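Local coordinates for protein fructose-bisphosphatase (Pyrococcus horikoshii, PDB 1VDW) that probably hydrolyses fructose 1,6-bisphosphate to fructose 6-phosphate and phosphate with the help of magnesium, acting as a homodimer of the inositol monophosphatase superfamily, at residues A[140-145]-A[212-217]. Sequence-based numbering, arbitrary orientation.
Sequences IKVREL and AGAIVK
V142 sits over the turn at A212, G213 and A214, where helix 199-211 ends in a Schellman motif and the chain leaves for strand 215-217. In this inositol monophosphatase fold, 140-145 begins the linker from the large mixed sheet to the smaller one, and here it passes across the end of that helix. One hydrogen bond joins the backbones: V142 N gives its hydrogen to A212 O at 3.0 Å, nearly straight with 165° at the hydrogen, and the donor stands 33° out of the carbonyl plane. The same oxygen also receives a weaker CA-H...O contact from K141 CA at 3.4 Å, so two neighbouring residues of the linker converge on one carbonyl. K141 then sends its amine away from the turn.

The apolar part rests on the two methyls of V142. CG1, beside the backbone N and anti to the carbonyl carbon (chi1 -64°), reaches past the A212 carbonyl to A214, lying 3.8 Å from A214 CB. CG2, set between the backbone N and the carbonyl carbon, lies 3.6 Å from A212 O, with G213 C next at 3.9 Å. G213, at positive phi, turns the chain out of the helix. The A212 methyl points toward the linker backbone, with I140 O and K141 CA both 4.0 Å from A212 CB, and is buried further by A183 of helix 175-184 and S133 of strand 132-135.

Next along the linker, R143 points away from 212-217, forms a salt bridge with D188 and hydrogen-bonds Y90 of the second subunit, tying this linker to the dimer interface. Back at the turn, V142 CG1 comes within 3.6 Å of A214 N.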
ATOM      1  N   ILE A 140      -5.384  -8.283  19.494  1.00 11.97           N
ATOM      2  CA  ILE A 140      -5.290  -6.968  18.872  1.00 12.59           C
ATOM      3  C   ILE A 140      -6.568  -6.189  19.140  1.00 12.26           C
ATOM      4  O   ILE A 140      -7.620  -6.770  19.399  1.00 13.84           O
ATOM      5  CB  ILE A 140      -5.076  -7.051  17.328  1.00 11.20           C
ATOM      6  CG1 ILE A 140      -6.177  -7.890  16.673  1.00 11.01           C
ATOM      7  CG2 ILE A 140      -3.685  -7.598  17.030  1.00 11.12           C
ATOM      8  CD1 ILE A 140      -6.164  -7.842  15.146  1.00 12.04           C
ATOM      9  N   LYS A 141      -6.469  -4.867  19.090  1.00 11.87           N
ATOM     10  CA  LYS A 141      -7.624  -4.005  19.299  1.00 12.15           C
ATOM     11  C   LYS A 141      -7.407  -2.706  18.547  1.00 11.03           C
ATOM     12  O   LYS A 141      -6.272  -2.347  18.230  1.00 10.85           O
ATOM     13  CB  LYS A 141      -7.830  -3.710  20.792  1.00 15.11           C
ATOM     14  CG  LYS A 141      -6.672  -2.992  21.463  1.00 20.01           C
ATOM     15  CD  LYS A 141      -6.921  -2.854  22.961  1.00 24.08           C
ATOM     16  CE  LYS A 141      -5.734  -2.228  23.682  1.00 27.27           C
ATOM     17  NZ  LYS A 141      -5.508  -0.810  23.288  1.00 29.25           N
ATOM     18  N   VAL A 142      -8.493  -2.005  18.243  1.00 11.53           N
ATOM     19  CA  VAL A 142      -8.365  -0.735  17.545  1.00 10.94           C
ATOM     20  C   VAL A 142      -7.612   0.210  18.468  1.00 11.02           C
ATOM     21  O   VAL A 142      -7.625   0.043  19.695  1.00 12.39           O
ATOM     22  CB  VAL A 142      -9.743  -0.118  17.194  1.00 10.83           C
ATOM     23  CG1 VAL A 142     -10.474  -1.016  16.216  1.00 12.12           C
ATOM     24  CG2 VAL A 142     -10.582   0.094  18.459  1.00 11.81           C
ATOM     25  N   ARG A 143      -6.926   1.183  17.890  1.00 11.32           N
ATOM     26  CA  ARG A 143      -6.197   2.133  18.712  1.00 12.14           C
ATOM     27  C   ARG A 143      -7.120   3.266  19.129  1.00 13.87           C
ATOM     28  O   ARG A 143      -8.178   3.478  18.540  1.00 13.26           O
ATOM     29  CB  ARG A 143      -4.996   2.700  17.952  1.00 12.15           C
ATOM     30  CG  ARG A 143      -5.342   3.612  16.780  1.00 12.70           C
ATOM     31  CD  ARG A 143      -4.063   4.066  16.093  1.00 13.37           C
ATOM     32  NE  ARG A 143      -4.296   4.910  14.925  1.00 12.26           N
ATOM     33  CZ  ARG A 143      -3.415   5.068  13.942  1.00 12.45           C
ATOM     34  NH1 ARG A 143      -2.250   4.433  13.981  1.00 13.01           N
ATOM     35  NH2 ARG A 143      -3.685   5.876  12.930  1.00 14.42           N
ATOM     36  N   GLU A 144      -6.714   3.980  20.169  1.00 16.71           N
ATOM     37  CA  GLU A 144      -7.490   5.108  20.648  1.00 18.27           C
ATOM     38  C   GLU A 144      -7.174   6.264  19.702  1.00 18.68           C
ATOM     39  O   GLU A 144      -6.030   6.422  19.273  1.00 21.13           O
ATOM     40  CB  GLU A 144      -7.071   5.454  22.079  1.00 22.53           C
ATOM     41  CG  GLU A 144      -8.107   6.231  22.871  1.00 26.54           C
ATOM     42  CD  GLU A 144      -7.692   6.447  24.316  1.00 29.08           C
ATOM     43  OE1 GLU A 144      -8.533   6.910  25.115  1.00 31.79           O
ATOM     44  OE2 GLU A 144      -6.523   6.158  24.653  1.00 30.95           O
ATOM     45  N   LEU A 145      -8.184   7.051  19.353  1.00 18.06           N
ATOM     46  CA  LEU A 145      -7.979   8.194  18.467  1.00 17.69           C
ATOM     47  C   LEU A 145      -7.326   9.294  19.297  1.00 18.13           C
ATOM     48  O   LEU A 145      -7.948   9.837  20.211  1.00 19.15           O
ATOM     49  CB  LEU A 145      -9.319   8.676  17.904  1.00 17.98           C
ATOM     50  CG  LEU A 145      -9.283   9.828  16.895  1.00 17.41           C
ATOM     51  CD1 LEU A 145      -8.416   9.449  15.696  1.00 18.04           C
ATOM     52  CD2 LEU A 145     -10.704  10.156  16.456  1.00 20.31           C
ATOM     53  N   ALA A 212     -12.498  -6.410  17.398  1.00 11.51           N
ATOM     54  CA  ALA A 212     -11.365  -5.625  17.878  1.00 11.65           C
ATOM     55  C   ALA A 212     -11.803  -4.272  18.435  1.00 10.98           C
ATOM     56  O   ALA A 212     -10.977  -3.501  18.928  1.00 12.00           O
ATOM     57  CB  ALA A 212     -10.352  -5.427  16.754  1.00 11.71           C
ATOM     58  N   GLY A 213     -13.097  -3.978  18.336  1.00 11.53           N
ATOM     59  CA  GLY A 213     -13.617  -2.725  18.864  1.00 12.25           C
ATOM     60  C   GLY A 213     -14.054  -1.679  17.853  1.00 12.27           C
ATOM     61  O   GLY A 213     -14.477  -0.586  18.233  1.00 13.64           O
ATOM     62  N   ALA A 214     -13.957  -1.987  16.566  1.00 11.42           N
ATOM     63  CA  ALA A 214     -14.352  -1.026  15.543  1.00 11.49           C
ATOM     64  C   ALA A 214     -15.861  -0.957  15.361  1.00 12.55           C
ATOM     65  O   ALA A 214     -16.584  -1.905  15.660  1.00 13.03           O
ATOM     66  CB  ALA A 214     -13.698  -1.376  14.206  1.00 11.15           C
ATOM     67  N   ILE A 215     -16.319   0.188  14.869  1.00 12.70           N
ATOM     68  CA  ILE A 215     -17.723   0.417  14.577  1.00 14.07           C
ATOM     69  C   ILE A 215     -17.768   0.382  13.052  1.00 13.01           C
ATOM     70  O   ILE A 215     -16.980   1.065  12.394  1.00 12.73           O
ATOM     71  CB  ILE A 215     -18.175   1.799  15.081  1.00 15.17           C
ATOM     72  CG1 ILE A 215     -17.958   1.889  16.594  1.00 17.44           C
ATOM     73  CG2 ILE A 215     -19.647   2.025  14.744  1.00 15.43           C
ATOM     74  CD1 ILE A 215     -18.110   3.284  17.151  1.00 21.37           C
ATOM     75  N   VAL A 216     -18.660  -0.424  12.485  1.00 12.64           N
ATOM     76  CA  VAL A 216     -18.756  -0.538  11.031  1.00 13.27           C
ATOM     77  C   VAL A 216     -20.180  -0.257  10.570  1.00 12.17           C
ATOM     78  O   VAL A 216     -21.094  -1.048  10.812  1.00 13.48           O
ATOM     79  CB  VAL A 216     -18.336  -1.951  10.552  1.00 13.44           C
ATOM     80  CG1 VAL A 216     -18.293  -1.996   9.034  1.00 15.49           C
ATOM     81  CG2 VAL A 216     -16.975  -2.323  11.139  1.00 13.63           C
ATOM     82  N   LYS A 217     -20.362   0.871   9.894  1.00 12.99           N
ATOM     83  CA  LYS A 217     -21.686   1.260   9.428  1.00 14.02           C
ATOM     84  C   LYS A 217     -21.753   1.537   7.935  1.00 13.99           C
ATOM     85  O   LYS A 217     -20.725   1.607   7.252  1.00 13.67           O
ATOM     86  CB  LYS A 217     -22.155   2.486  10.216  1.00 16.14           C
ATOM     87  CG  LYS A 217     -22.367   2.189  11.696  1.00 16.87           C
ATOM     88  CD  LYS A 217     -22.689   3.436  12.501  1.00 19.71           C
ATOM     89  CE  LYS A 217     -23.010   3.074  13.942  1.00 20.23           C
ATOM     90  NZ  LYS A 217     -23.289   4.270  14.785  1.00 21.82           N
TER